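PDB 4OFQ: putative cell surface protein from Streptococcus pyogenes, which probably serves in adhesion at the bacterial cell surface, as the C-terminal region of the antigen I/II-family protein AspA. Local coordinates for residues D22-S27 and G231-E236; K62-V67 and A137-Y142; V193-F198 and F239-Q244; D248-D253 and G288-A293. All blocks are in the same frame, centred on the assembly; numbering follows the deposited sequence. Where two conformers were deposited one is given.

The four contacts show how an elongated two-part adhesin fragment is tied together at different levels. Contact 2 is buried in the N-terminal part, far from the junction, between strand 64-70 and helix 135-143, its centre about 58 Å from that of contact 3. Contacts 3 and 4 both lie in the C-terminal part, centres about 10 Å apart, and each spans the two facing sheets of a beta sandwich; strands 237-242 and 289-294 are neighbours in one of them. In sequence, contact 2 falls between the segments of contact 1, contacts 1 and 3 interleave, and contact 4 comes last. Contact 1, whose segments lie about 200 residues apart, alone among the four bridges the two parts.

Contact 1: D22-S27 and G231-E236; sequences DDKGQS and GYDLTE
K24 and D233 meet almost at right angles, the lysine reaching across from a surface turn to the carboxylate of a loop in the other half of the molecule. The lysine chain is nearly straight as far as CE and then bends (chi4 61°), which brings NZ to D233 OD2 at 3.0 Å, close to the line of the carboxylate C-O bond. The same NZ keeps a long ion pair with OD1 of D23, at 3.7 Å. D23 reaches D233 through a water, which donates to D23 OD2 at 2.8 Å and to D233 OD2 at 2.6 Å. The backbone of K24 sits in a type I turn from D22 to G25, reinforced by an Asx turn: D22 OD1 accepts from K24 N at 2.8 Å and, from the opposite face of the carboxylate, from Q26 N at 2.9 Å. Both donors lie well out of its plane. This junction joins the antigen I/II C2-terminal family region to the C-terminus family region by charge and water more than by apolar contact. R304 forms salt bridges with D22 OD2 and D233 OD1, so K24 and R304 together probably offset the cluster of aspartates. Beside them, D22 CB packs against G231 O at 3.9 Å, and that carbonyl oxygen accepts a hydrogen bond from a second water at 2.8 Å.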
loop_
_atom_site.group_PDB
_atom_site.type_symbol
_atom_site.label_atom_id
_atom_site.label_comp_id
_atom_site.label_asym_id
_atom_site.label_seq_id
_atom_site.Cartn_x
_atom_site.Cartn_y
_atom_site.Cartn_z
ATOM N N ASP A 22 -4.037 -7.521 -7.107
ATOM C CA ASP A 22 -2.597 -7.318 -7.203
ATOM C C ASP A 22 -2.163 -7.212 -8.658
ATOM O O ASP A 22 -3.013 -7.149 -9.559
ATOM C CB ASP A 22 -1.795 -8.386 -6.445
ATOM C CG ASP A 22 -1.947 -9.780 -7.025
ATOM O OD1 ASP A 22 -2.491 -9.955 -8.143
ATOM O OD2 ASP A 22 -1.496 -10.728 -6.348
ATOM N N ASP A 23 -0.846 -7.227 -8.869
ATOM C CA ASP A 23 -0.260 -7.089 -10.201
ATOM C C ASP A 23 -0.522 -8.299 -11.089
ATOM O O ASP A 23 -0.279 -8.248 -12.296
ATOM C CB ASP A 23 1.249 -6.789 -10.111
ATOM C CG ASP A 23 2.029 -7.857 -9.348
ATOM O OD1 ASP A 23 1.430 -8.609 -8.545
ATOM O OD2 ASP A 23 3.263 -7.938 -9.545
ATOM N N LYS A 24 -1.016 -9.384 -10.496
ATOM C CA LYS A 24 -1.425 -10.555 -11.273
ATOM C C LYS A 24 -2.944 -10.755 -11.320
ATOM O O LYS A 24 -3.422 -11.829 -11.689
ATOM C CB LYS A 24 -0.742 -11.819 -10.751
ATOM C CG LYS A 24 0.775 -11.725 -10.733
ATOM C CD LYS A 24 1.424 -13.060 -10.398
ATOM C CE LYS A 24 2.770 -12.860 -9.715
ATOM N NZ LYS A 24 2.618 -12.124 -8.423
ATOM N N GLY A 25 -3.693 -9.723 -10.946
ATOM C CA GLY A 25 -5.144 -9.740 -11.021
ATOM C C GLY A 25 -5.822 -10.589 -9.958
ATOM O O GLY A 25 -7.007 -10.895 -10.061
ATOM N N GLN A 26 -5.071 -10.972 -8.934
ATOM C CA GLN A 26 -5.613 -11.760 -7.833
ATOM C C GLN A 26 -6.172 -10.845 -6.753
ATOM O O GLN A 26 -5.604 -9.795 -6.477
ATOM C CB GLN A 26 -4.517 -12.648 -7.243
ATOM C CG GLN A 26 -4.082 -13.775 -8.172
ATOM C CD GLN A 26 -5.164 -14.828 -8.352
ATOM O OE1 GLN A 26 -5.970 -14.761 -9.286
ATOM N NE2 GLN A 26 -5.188 -15.807 -7.452
ATOM N N SER A 27 -7.280 -11.238 -6.133
ATOM C CA SER A 27 -7.857 -10.419 -5.061
ATOM C C SER A 27 -6.953 -10.346 -3.829
ATOM O O SER A 27 -6.432 -11.359 -3.366
ATOM C CB SER A 27 -9.242 -10.938 -4.663
ATOM O OG SER A 27 -9.677 -10.315 -3.469
ATOM N N GLY A 231 -0.296 -8.192 0.439
ATOM C CA GLY A 231 -0.811 -8.147 -0.919
ATOM C C GLY A 231 0.234 -7.841 -1.987
ATOM O O GLY A 231 -0.100 -7.375 -3.086
ATOM N N TYR A 232 1.495 -8.129 -1.681
ATOM C CA TYR A 232 2.591 -7.772 -2.573
ATOM C C TYR A 232 3.760 -8.738 -2.430
ATOM O O TYR A 232 3.933 -9.381 -1.393
ATOM C CB TYR A 232 3.100 -6.358 -2.260
ATOM C CG TYR A 232 3.511 -6.186 -0.812
ATOM C CD1 TYR A 232 2.581 -5.805 0.151
ATOM C CD2 TYR A 232 4.821 -6.415 -0.409
ATOM C CE1 TYR A 232 2.936 -5.658 1.468
ATOM C CE2 TYR A 232 5.188 -6.266 0.902
ATOM C CZ TYR A 232 4.250 -5.889 1.839
ATOM O OH TYR A 232 4.619 -5.757 3.154
ATOM N N ASP A 233 4.569 -8.798 -3.474
ATOM C CA ASP A 233 5.836 -9.524 -3.444
ATOM C C ASP A 233 6.979 -8.548 -3.225
ATOM O O ASP A 233 6.782 -7.333 -3.264
ATOM C CB ASP A 233 6.009 -10.279 -4.754
ATOM C CG ASP A 233 4.859 -11.214 -5.017
ATOM O OD1 ASP A 233 4.545 -11.992 -4.101
ATOM O OD2 ASP A 233 4.241 -11.139 -6.102
ATOM N N LEU A 234 8.178 -9.073 -3.006
ATOM C CA LEU A 234 9.326 -8.232 -2.669
ATOM C C LEU A 234 10.200 -7.887 -3.879
ATOM O O LEU A 234 10.612 -8.776 -4.614
ATOM C CB LEU A 234 10.169 -8.911 -1.593
ATOM C CG LEU A 234 9.504 -8.978 -0.214
ATOM C CD1 LEU A 234 10.301 -9.843 0.770
ATOM C CD2 LEU A 234 9.315 -7.563 0.325
ATOM N N THR A 235 10.479 -6.598 -4.089
ATOM C CA THR A 235 11.376 -6.188 -5.176
ATOM C C THR A 235 12.620 -5.426 -4.690
ATOM O O THR A 235 13.607 -5.286 -5.423
ATOM C CB THR A 235 10.647 -5.385 -6.272
ATOM O OG1 THR A 235 9.966 -4.270 -5.691
ATOM C CG2 THR A 235 9.634 -6.261 -6.985
ATOM N N GLU A 236 12.567 -4.934 -3.457
ATOM C CA GLU A 236 13.705 -4.215 -2.865
ATOM C C GLU A 236 13.726 -4.377 -1.351
ATOM O O GLU A 236 12.680 -4.292 -0.704
ATOM C CB GLU A 236 13.632 -2.727 -3.198
ATOM C CG GLU A 236 14.715 -1.874 -2.507
ATOM C CD GLU A 236 14.608 -0.400 -2.840
ATOM O OE1 GLU A 236 13.502 0.167 -2.712
ATOM O OE2 GLU A 236 15.637 0.195 -3.237
HETATM O O HOH W 1 0.953 -6.748 -5.628
HETATM O O HOH W 2 4.969 -9.563 -8.022
#

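Contact 2: K62-V67 and A137-Y142; sequences KGFIYV and AFYKAY
F64 pushes its ring toward two consecutive helical residues, F138 and Y139, and illustrates how one aromatic side chain can join a strand to a helix. From CB, with CG lying beside the backbone N and anti to the carbonyl carbon (chi1 -52°), the ring is thrown forward to the helix. CD2 comes first, meeting CD2 of F138 at 3.9 Å. One atom further out, CE2 lies 3.7 Å from CB of Y139. The far corner, CZ, touches CD1 of Y139, also at 3.7 Å, so the ring slants past the root of the tyrosine as well as its ring. All these meetings are oblique. F138 is itself backed by its helix neighbour one turn on, since Y142 CD2 sits 3.7 Å above the plane of the F138 ring, toward its rim. The hydroxyl of Y139 points to a different part of the fold, where it is hydrogen-bonded to A55 N, while F175 meets the F64 ring edge-to-face. The result is a buried aromatic cluster at the beginning of strand 64-70, where helix 135-143, which closely follows the neighbouring strand 127-132, packs against the end of the mixed beta sheet.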
loop_
_atom_site.group_PDB
_atom_site.type_symbol
_atom_site.label_atom_id
_atom_site.label_comp_id
_atom_site.label_asym_id
_atom_site.label_seq_id
_atom_site.Cartn_x
_atom_site.Cartn_y
_atom_site.Cartn_z
ATOM N N LYS A 62 -34.955 9.551 -12.706
ATOM C CA LYS A 62 -34.159 9.657 -11.485
ATOM C C LYS A 62 -32.727 9.173 -11.713
ATOM O O LYS A 62 -31.838 9.426 -10.901
ATOM C CB LYS A 62 -34.823 8.905 -10.334
ATOM C CG LYS A 62 -36.172 9.486 -9.938
ATOM C CD LYS A 62 -36.748 8.777 -8.720
ATOM C CE LYS A 62 -38.141 9.286 -8.399
ATOM N NZ LYS A 62 -38.641 8.741 -7.102
ATOM N N GLY A 63 -32.520 8.460 -12.815
ATOM C CA GLY A 63 -31.183 8.228 -13.338
ATOM C C GLY A 63 -30.412 7.103 -12.680
ATOM O O GLY A 63 -30.966 6.260 -11.969
ATOM N N PHE A 64 -29.109 7.095 -12.921
ATOM C CA PHE A 64 -28.265 6.002 -12.473
ATOM C C PHE A 64 -26.969 6.582 -11.967
ATOM O O PHE A 64 -26.234 7.236 -12.707
ATOM C CB PHE A 64 -28.052 5.020 -13.621
ATOM C CG PHE A 64 -29.339 4.588 -14.250
ATOM C CD1 PHE A 64 -30.099 3.593 -13.665
ATOM C CD2 PHE A 64 -29.840 5.238 -15.368
ATOM C CE1 PHE A 64 -31.319 3.213 -14.212
ATOM C CE2 PHE A 64 -31.045 4.863 -15.920
ATOM C CZ PHE A 64 -31.787 3.848 -15.343
ATOM N N ILE A 65 -26.730 6.381 -10.676
ATOM C CA ILE A 65 -25.590 6.973 -9.992
ATOM C C ILE A 65 -24.743 5.849 -9.420
ATOM O O ILE A 65 -25.294 4.871 -8.902
ATOM C CB ILE A 65 -26.054 7.887 -8.833
ATOM C CG1 ILE A 65 -26.799 9.108 -9.394
ATOM C CG2 ILE A 65 -24.843 8.307 -7.958
ATOM C CD1 ILE A 65 -27.515 9.921 -8.352
ATOM N N TYR A 66 -23.422 5.967 -9.556
ATOM C CA TYR A 66 -22.508 5.032 -8.899
ATOM C C TYR A 66 -21.587 5.849 -8.010
ATOM O O TYR A 66 -21.126 6.908 -8.418
ATOM C CB TYR A 66 -21.696 4.240 -9.931
ATOM C CG TYR A 66 -21.102 2.958 -9.362
ATOM C CD1 TYR A 66 -21.924 1.891 -9.024
ATOM C CD2 TYR A 66 -19.728 2.822 -9.152
ATOM C CE1 TYR A 66 -21.401 0.713 -8.489
ATOM C CE2 TYR A 66 -19.188 1.640 -8.618
ATOM C CZ TYR A 66 -20.036 0.589 -8.294
ATOM O OH TYR A 66 -19.546 -0.597 -7.770
ATOM N N VAL A 67 -21.317 5.360 -6.803
ATOM C CA VAL A 67 -20.531 6.120 -5.830
ATOM C C VAL A 67 -19.349 5.285 -5.383
ATOM O O VAL A 67 -19.496 4.095 -5.119
ATOM C CB VAL A 67 -21.383 6.503 -4.570
ATOM C CG1 VAL A 67 -20.503 6.992 -3.422
ATOM C CG2 VAL A 67 -22.410 7.580 -4.913
ATOM N N ALA A 137 -31.299 7.418 -22.362
ATOM C CA ALA A 137 -30.405 6.748 -23.308
ATOM C C ALA A 137 -29.591 5.646 -22.633
ATOM O O ALA A 137 -29.392 4.562 -23.197
ATOM C CB ALA A 137 -29.470 7.757 -23.987
ATOM N N PHE A 138 -29.110 5.943 -21.429
ATOM C CA PHE A 138 -28.277 5.023 -20.674
ATOM C C PHE A 138 -29.101 3.810 -20.237
ATOM O O PHE A 138 -28.608 2.676 -20.226
ATOM C CB PHE A 138 -27.684 5.759 -19.468
ATOM C CG PHE A 138 -26.555 5.031 -18.793
ATOM C CD1 PHE A 138 -25.254 5.122 -19.274
ATOM C CD2 PHE A 138 -26.794 4.269 -17.657
ATOM C CE1 PHE A 138 -24.211 4.453 -18.635
ATOM C CE2 PHE A 138 -25.763 3.602 -17.019
ATOM C CZ PHE A 138 -24.479 3.690 -17.506
ATOM N N TYR A 139 -30.361 4.061 -19.898
ATOM C CA TYR A 139 -31.275 3.003 -19.513
ATOM C C TYR A 139 -31.499 2.033 -20.675
ATOM O O TYR A 139 -31.425 0.812 -20.519
ATOM C CB TYR A 139 -32.613 3.589 -19.065
ATOM C CG TYR A 139 -33.643 2.521 -18.837
ATOM C CD1 TYR A 139 -33.520 1.634 -17.772
ATOM C CD2 TYR A 139 -34.733 2.375 -19.699
ATOM C CE1 TYR A 139 -34.450 0.633 -17.560
ATOM C CE2 TYR A 139 -35.675 1.376 -19.493
ATOM C CZ TYR A 139 -35.522 0.504 -18.424
ATOM O OH TYR A 139 -36.439 -0.495 -18.209
ATOM N N LYS A 140 -31.763 2.589 -21.850
ATOM C CA LYS A 140 -32.042 1.777 -23.022
ATOM C C LYS A 140 -30.810 0.981 -23.472
ATOM O O LYS A 140 -30.908 -0.198 -23.822
ATOM C CB LYS A 140 -32.564 2.678 -24.145
ATOM C CG LYS A 140 -32.982 1.970 -25.417
ATOM C CD LYS A 140 -33.550 2.982 -26.405
ATOM C CE LYS A 140 -34.191 2.305 -27.604
ATOM N NZ LYS A 140 -34.640 3.319 -28.601
ATOM N N ALA A 141 -29.645 1.620 -23.433
ATOM C CA ALA A 141 -28.424 1.003 -23.936
ATOM C C ALA A 141 -27.830 -0.050 -23.004
ATOM O O ALA A 141 -27.331 -1.080 -23.473
ATOM C CB ALA A 141 -27.375 2.074 -24.254
ATOM N N TYR A 142 -27.859 0.206 -21.696
ATOM C CA TYR A 142 -27.151 -0.662 -20.752
ATOM C C TYR A 142 -28.036 -1.287 -19.682
ATOM O O TYR A 142 -28.039 -2.496 -19.528
ATOM C CB TYR A 142 -25.958 0.077 -20.125
ATOM C CG TYR A 142 -25.067 0.652 -21.198
ATOM C CD1 TYR A 142 -24.287 -0.178 -21.992
ATOM C CD2 TYR A 142 -25.056 2.009 -21.459
ATOM C CE1 TYR A 142 -23.496 0.335 -22.997
ATOM C CE2 TYR A 142 -24.282 2.531 -22.468
ATOM C CZ TYR A 142 -23.505 1.694 -23.234
ATOM O OH TYR A 142 -22.728 2.223 -24.238
#

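Contact 3: V193-F198 and F239-Q244; sequences VHKDVF and FVDQLQ
NZ of K195, joined covalently to CG of N326 and so now the nitrogen of an isopeptide amide, donates a hydrogen bond to OD2 of D241. That bond is short, 2.8 Å from K195 NZ to D241 OD2, and fairly straight at 157°. It uses the syn lone pair of OD2, on the side of the other carboxylate oxygen. The lysine is fully extended, with CG anti to the backbone N (chi1 178°), and so spans the interior from strand 194-198 to the opposite sheet, where the aspartate side chain crosses it at about a right angle. Around this buried pair stand Y219, L221 and Y328. A lysine-asparagine link beside an inward-facing acid is the hallmark of the intramolecular isopeptide bonds of Gram-positive surface proteins, in which the acid assists bond formation; the position of D241 is consistent with that role. The chemistry implies a permanent covalent tie between strands 194-198 and 323-332, one in each sheet, which probably helps the domain resist mechanical pulling and unfolding.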
loop_
_atom_site.group_PDB
_atom_site.type_symbol
_atom_site.label_atom_id
_atom_site.label_comp_id
_atom_site.label_asym_id
_atom_site.label_seq_id
_atom_site.Cartn_x
_atom_site.Cartn_y
_atom_site.Cartn_z
ATOM N N VAL A 193 12.216 0.742 11.692
ATOM C CA VAL A 193 13.475 0.010 11.825
ATOM C C VAL A 193 14.266 0.614 12.977
ATOM O O VAL A 193 14.003 1.741 13.390
ATOM C CB VAL A 193 14.331 0.036 10.527
ATOM C CG1 VAL A 193 13.650 -0.802 9.423
ATOM C CG2 VAL A 193 14.563 1.463 10.067
ATOM N N HIS A 194 15.227 -0.137 13.498
ATOM C CA HIS A 194 15.984 0.322 14.653
ATOM C C HIS A 194 17.478 0.132 14.450
ATOM O O HIS A 194 17.921 -0.816 13.792
ATOM C CB HIS A 194 15.518 -0.398 15.922
ATOM C CG HIS A 194 14.068 -0.190 16.230
ATOM N ND1 HIS A 194 13.076 -1.001 15.725
ATOM C CD2 HIS A 194 13.442 0.749 16.979
ATOM C CE1 HIS A 194 11.901 -0.576 16.153
ATOM N NE2 HIS A 194 12.096 0.485 16.917
ATOM N N LYS A 195 18.252 1.049 15.012
ATOM C CA LYS A 195 19.695 0.936 14.968
ATOM C C LYS A 195 20.206 0.854 16.381
ATOM O O LYS A 195 19.724 1.575 17.246
ATOM C CB LYS A 195 20.335 2.131 14.270
ATOM C CG LYS A 195 21.857 2.034 14.258
ATOM C CD LYS A 195 22.487 2.978 13.228
ATOM C CE LYS A 195 23.988 2.758 13.152
ATOM N NZ LYS A 195 24.587 3.514 12.027
ATOM N N ASP A 196 21.157 -0.039 16.641
ATOM C CA ASP A 196 21.811 -0.015 17.940
ATOM C C ASP A 196 23.308 -0.063 17.747
ATOM O O ASP A 196 23.804 -0.356 16.644
ATOM C CB ASP A 196 21.320 -1.141 18.852
ATOM C CG ASP A 196 21.231 -0.703 20.316
ATOM O OD1 ASP A 196 21.980 0.233 20.741
ATOM O OD2 ASP A 196 20.399 -1.292 21.039
ATOM N N VAL A 197 24.029 0.288 18.804
ATOM C CA VAL A 197 25.484 0.246 18.775
ATOM C C VAL A 197 25.969 -0.570 19.978
ATOM O O VAL A 197 25.520 -0.364 21.111
ATOM C CB VAL A 197 26.119 1.661 18.728
ATOM C CG1 VAL A 197 25.686 2.512 19.923
ATOM C CG2 VAL A 197 27.634 1.553 18.669
ATOM N N PHE A 198 26.861 -1.517 19.703
ATOM C CA PHE A 198 27.353 -2.454 20.702
ATOM C C PHE A 198 28.861 -2.496 20.758
ATOM O O PHE A 198 29.540 -2.131 19.797
ATOM C CB PHE A 198 26.898 -3.868 20.344
ATOM C CG PHE A 198 25.420 -4.041 20.290
ATOM C CD1 PHE A 198 24.678 -4.130 21.453
ATOM C CD2 PHE A 198 24.764 -4.151 19.076
ATOM C CE1 PHE A 198 23.306 -4.301 21.408
ATOM C CE2 PHE A 198 23.397 -4.334 19.033
ATOM C CZ PHE A 198 22.667 -4.406 20.204
ATOM N N PHE A 239 19.700 -1.885 2.836
ATOM C CA PHE A 239 20.153 -1.084 3.964
ATOM C C PHE A 239 21.073 -0.006 3.417
ATOM O O PHE A 239 21.987 -0.304 2.644
ATOM C CB PHE A 239 20.970 -1.935 4.941
ATOM C CG PHE A 239 20.229 -3.098 5.545
ATOM C CD1 PHE A 239 20.018 -4.260 4.817
ATOM C CD2 PHE A 239 19.809 -3.059 6.869
ATOM C CE1 PHE A 239 19.367 -5.349 5.377
ATOM C CE2 PHE A 239 19.166 -4.146 7.438
ATOM C CZ PHE A 239 18.941 -5.300 6.681
ATOM N N VAL A 240 20.853 1.242 3.831
ATOM C CA VAL A 240 21.749 2.334 3.466
ATOM C C VAL A 240 22.244 3.061 4.729
ATOM O O VAL A 240 21.453 3.455 5.592
ATOM C CB VAL A 240 21.064 3.331 2.516
ATOM C CG1 VAL A 240 22.035 4.424 2.127
ATOM C CG2 VAL A 240 20.561 2.612 1.271
ATOM N N ASP A 241 23.550 3.251 4.841
ATOM C CA ASP A 241 24.096 3.838 6.065
ATOM C C ASP A 241 25.248 4.773 5.715
ATOM O O ASP A 241 26.256 4.337 5.164
ATOM C CB ASP A 241 24.552 2.715 7.016
ATOM C CG ASP A 241 24.842 3.210 8.411
ATOM O OD1 ASP A 241 25.343 4.343 8.552
ATOM O OD2 ASP A 241 24.550 2.477 9.375
ATOM N N GLN A 242 25.076 6.068 5.998
ATOM C CA GLN A 242 26.155 7.030 5.810
ATOM C C GLN A 242 26.950 7.064 7.100
ATOM O O GLN A 242 26.552 7.718 8.066
ATOM C CB GLN A 242 25.603 8.430 5.511
ATOM C CG GLN A 242 26.679 9.530 5.495
ATOM C CD GLN A 242 27.788 9.290 4.472
ATOM O OE1 GLN A 242 27.527 9.207 3.268
ATOM N NE2 GLN A 242 29.041 9.198 4.950
ATOM N N LEU A 243 28.057 6.333 7.129
ATOM C CA LEU A 243 28.872 6.260 8.332
ATOM C C LEU A 243 29.622 7.567 8.525
ATOM O O LEU A 243 29.952 8.240 7.556
ATOM C CB LEU A 243 29.863 5.100 8.224
ATOM C CG LEU A 243 29.225 3.714 8.171
ATOM C CD1 LEU A 243 30.240 2.678 7.693
ATOM C CD2 LEU A 243 28.653 3.345 9.534
ATOM N N GLN A 244 29.857 7.941 9.779
ATOM C CA GLN A 244 30.680 9.107 10.070
ATOM C C GLN A 244 32.127 8.673 9.882
ATOM O O GLN A 244 32.833 8.418 10.852
ATOM C CB GLN A 244 30.445 9.570 11.504
ATOM C CG GLN A 244 30.980 10.944 11.803
ATOM C CD GLN A 244 30.566 11.433 13.183
ATOM O OE1 GLN A 244 29.388 11.399 13.541
ATOM N NE2 GLN A 244 31.535 11.885 13.959
#

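Contact 4: D248-D253 and G288-A293; sequences DLYQKD and GHYELA
The rings of Y250 and Y290 lean together obliquely, with planes 39° apart and centroids 5.6 Å from each other. They bridge the two facing sheets of a beta sandwich near an edge: strand 248-257 is an outermost strand of the four-stranded sheet, strand 289-294 lies in the facing one, and their local axes come within 10.0 Å while running in broadly the same direction. One face of the Y250 ring carries the backbone N of K252, 3.9 Å above its plane and over its centre, and Y283 also stacks with this ring. Y290 is approached at its edge instead, where Y250 OH and D253 OD2 both lie in its plane. A classic beta bulge at Q251 and K252, opposite V315, breaks the usual alternation of side chains, which explains how Y250 and D253, three residues apart, both point toward the other sheet. Between the rings the nearest carbons are Y250 CE1 and Y290 CE2, at 3.6 Å. CG of D253 sits between its backbone N and carbonyl carbon (chi1 67°), the rotation with which the carboxylate meets Y290 OH, its plane 88° from that of the ring. D253 OD2 is hydrogen-bonded by both T281 OG1 and Y290 OH, while L292 CD1 rests against it at 3.3 Å. Y290 OH donates to the anti lone pair of D253 OD2, over just 2.6 Å.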
loop_
_atom_site.group_PDB
_atom_site.type_symbol
_atom_site.label_atom_id
_atom_site.label_comp_id
_atom_site.label_asym_id
_atom_site.label_seq_id
_atom_site.Cartn_x
_atom_site.Cartn_y
_atom_site.Cartn_z
ATOM N N ASP A 248 34.683 6.682 12.218
ATOM C CA ASP A 248 34.399 5.246 12.167
ATOM C C ASP A 248 35.012 4.684 10.899
ATOM O O ASP A 248 34.685 5.118 9.795
ATOM C CB ASP A 248 32.897 4.974 12.116
ATOM C CG ASP A 248 32.220 5.017 13.481
ATOM O OD1 ASP A 248 32.913 5.020 14.518
ATOM O OD2 ASP A 248 30.965 5.049 13.501
ATOM N N LEU A 249 35.905 3.718 11.047
ATOM C CA LEU A 249 36.517 3.112 9.873
ATOM C C LEU A 249 35.921 1.721 9.645
ATOM O O LEU A 249 36.169 0.797 10.423
ATOM C CB LEU A 249 38.035 3.048 10.050
ATOM C CG LEU A 249 38.864 2.320 8.987
ATOM C CD1 LEU A 249 38.897 3.096 7.680
ATOM C CD2 LEU A 249 40.261 2.072 9.510
ATOM N N TYR A 250 35.122 1.593 8.587
ATOM C CA TYR A 250 34.496 0.324 8.204
ATOM C C TYR A 250 35.489 -0.838 8.152
ATOM O O TYR A 250 36.566 -0.725 7.561
ATOM C CB TYR A 250 33.788 0.467 6.849
ATOM C CG TYR A 250 33.126 -0.796 6.337
ATOM C CD1 TYR A 250 31.846 -1.147 6.736
ATOM C CD2 TYR A 250 33.774 -1.623 5.432
ATOM C CE1 TYR A 250 31.237 -2.306 6.260
ATOM C CE2 TYR A 250 33.172 -2.781 4.948
ATOM C CZ TYR A 250 31.908 -3.112 5.364
ATOM O OH TYR A 250 31.323 -4.256 4.880
ATOM N N GLN A 251 35.115 -1.950 8.780
ATOM C CA GLN A 251 35.937 -3.160 8.763
ATOM C C GLN A 251 35.268 -4.266 7.952
ATOM O O GLN A 251 35.854 -4.788 7.007
ATOM C CB GLN A 251 36.206 -3.658 10.183
ATOM C CG GLN A 251 36.916 -2.648 11.076
ATOM C CD GLN A 251 38.318 -2.362 10.594
ATOM O OE1 GLN A 251 39.133 -3.279 10.458
ATOM N NE2 GLN A 251 38.608 -1.088 10.314
ATOM N N LYS A 252 34.038 -4.611 8.315
ATOM C CA LYS A 252 33.346 -5.721 7.663
ATOM C C LYS A 252 31.867 -5.715 8.021
ATOM O O LYS A 252 31.444 -5.019 8.943
ATOM C CB LYS A 252 33.972 -7.048 8.100
ATOM C CG LYS A 252 33.529 -7.506 9.481
ATOM C CD LYS A 252 34.007 -8.922 9.768
ATOM C CE LYS A 252 33.027 -9.676 10.648
ATOM N NZ LYS A 252 31.689 -9.842 10.023
ATOM N N ASP A 253 31.065 -6.485 7.289
ATOM C CA ASP A 253 29.675 -6.635 7.691
ATOM C C ASP A 253 29.256 -8.093 7.740
ATOM O O ASP A 253 30.052 -8.999 7.450
ATOM C CB ASP A 253 28.736 -5.827 6.791
ATOM C CG ASP A 253 28.689 -6.358 5.365
ATOM O OD1 ASP A 253 29.427 -7.316 5.045
ATOM O OD2 ASP A 253 27.910 -5.813 4.553
ATOM N N GLY A 288 32.247 7.348 2.815
ATOM C CA GLY A 288 31.691 6.701 3.994
ATOM C C GLY A 288 30.330 6.071 3.767
ATOM O O GLY A 288 29.674 5.624 4.708
ATOM N N HIS A 289 29.898 6.026 2.512
ATOM C CA HIS A 289 28.580 5.499 2.183
ATOM C C HIS A 289 28.578 3.971 2.128
ATOM O O HIS A 289 29.313 3.368 1.350
ATOM C CB HIS A 289 28.105 6.075 0.849
ATOM C CG HIS A 289 26.677 5.754 0.518
ATOM N ND1 HIS A 289 26.317 4.665 -0.246
ATOM C CD2 HIS A 289 25.525 6.399 0.820
ATOM C CE1 HIS A 289 25.003 4.644 -0.390
ATOM N NE2 HIS A 289 24.499 5.687 0.243
ATOM N N TYR A 290 27.725 3.366 2.950
ATOM C CA TYR A 290 27.582 1.917 3.030
ATOM C C TYR A 290 26.202 1.485 2.538
ATOM O O TYR A 290 25.190 2.060 2.918
ATOM C CB TYR A 290 27.766 1.450 4.480
ATOM C CG TYR A 290 27.362 0.010 4.720
ATOM C CD1 TYR A 290 26.051 -0.320 5.071
ATOM C CD2 TYR A 290 28.289 -1.018 4.604
ATOM C CE1 TYR A 290 25.675 -1.637 5.287
ATOM C CE2 TYR A 290 27.926 -2.335 4.808
ATOM C CZ TYR A 290 26.614 -2.636 5.157
ATOM O OH TYR A 290 26.240 -3.936 5.377
ATOM N N GLU A 291 26.166 0.433 1.734
ATOM C CA GLU A 291 24.913 -0.088 1.230
ATOM C C GLU A 291 24.957 -1.621 1.223
ATOM O O GLU A 291 25.955 -2.205 0.825
ATOM C CB GLU A 291 24.736 0.435 -0.194
ATOM C CG GLU A 291 23.426 0.133 -0.837
ATOM C CD GLU A 291 23.389 0.659 -2.254
ATOM O OE1 GLU A 291 23.419 1.900 -2.422
ATOM O OE2 GLU A 291 23.362 -0.172 -3.190
ATOM N N LEU A 292 23.894 -2.267 1.688
ATOM C CA LEU A 292 23.748 -3.706 1.476
ATOM C C LEU A 292 22.364 -3.960 0.893
ATOM O O LEU A 292 21.350 -3.641 1.515
ATOM C CB LEU A 292 23.960 -4.497 2.776
ATOM C CG LEU A 292 23.891 -6.027 2.673
ATOM C CD1 LEU A 292 24.821 -6.690 3.678
ATOM C CD2 LEU A 292 22.464 -6.513 2.896
ATOM N N ALA A 293 22.328 -4.535 -0.302
ATOM C CA ALA A 293 21.072 -4.760 -1.013
ATOM C C ALA A 293 20.841 -6.234 -1.285
ATOM O O ALA A 293 21.730 -6.938 -1.784
ATOM C CB ALA A 293 21.057 -3.989 -2.339
#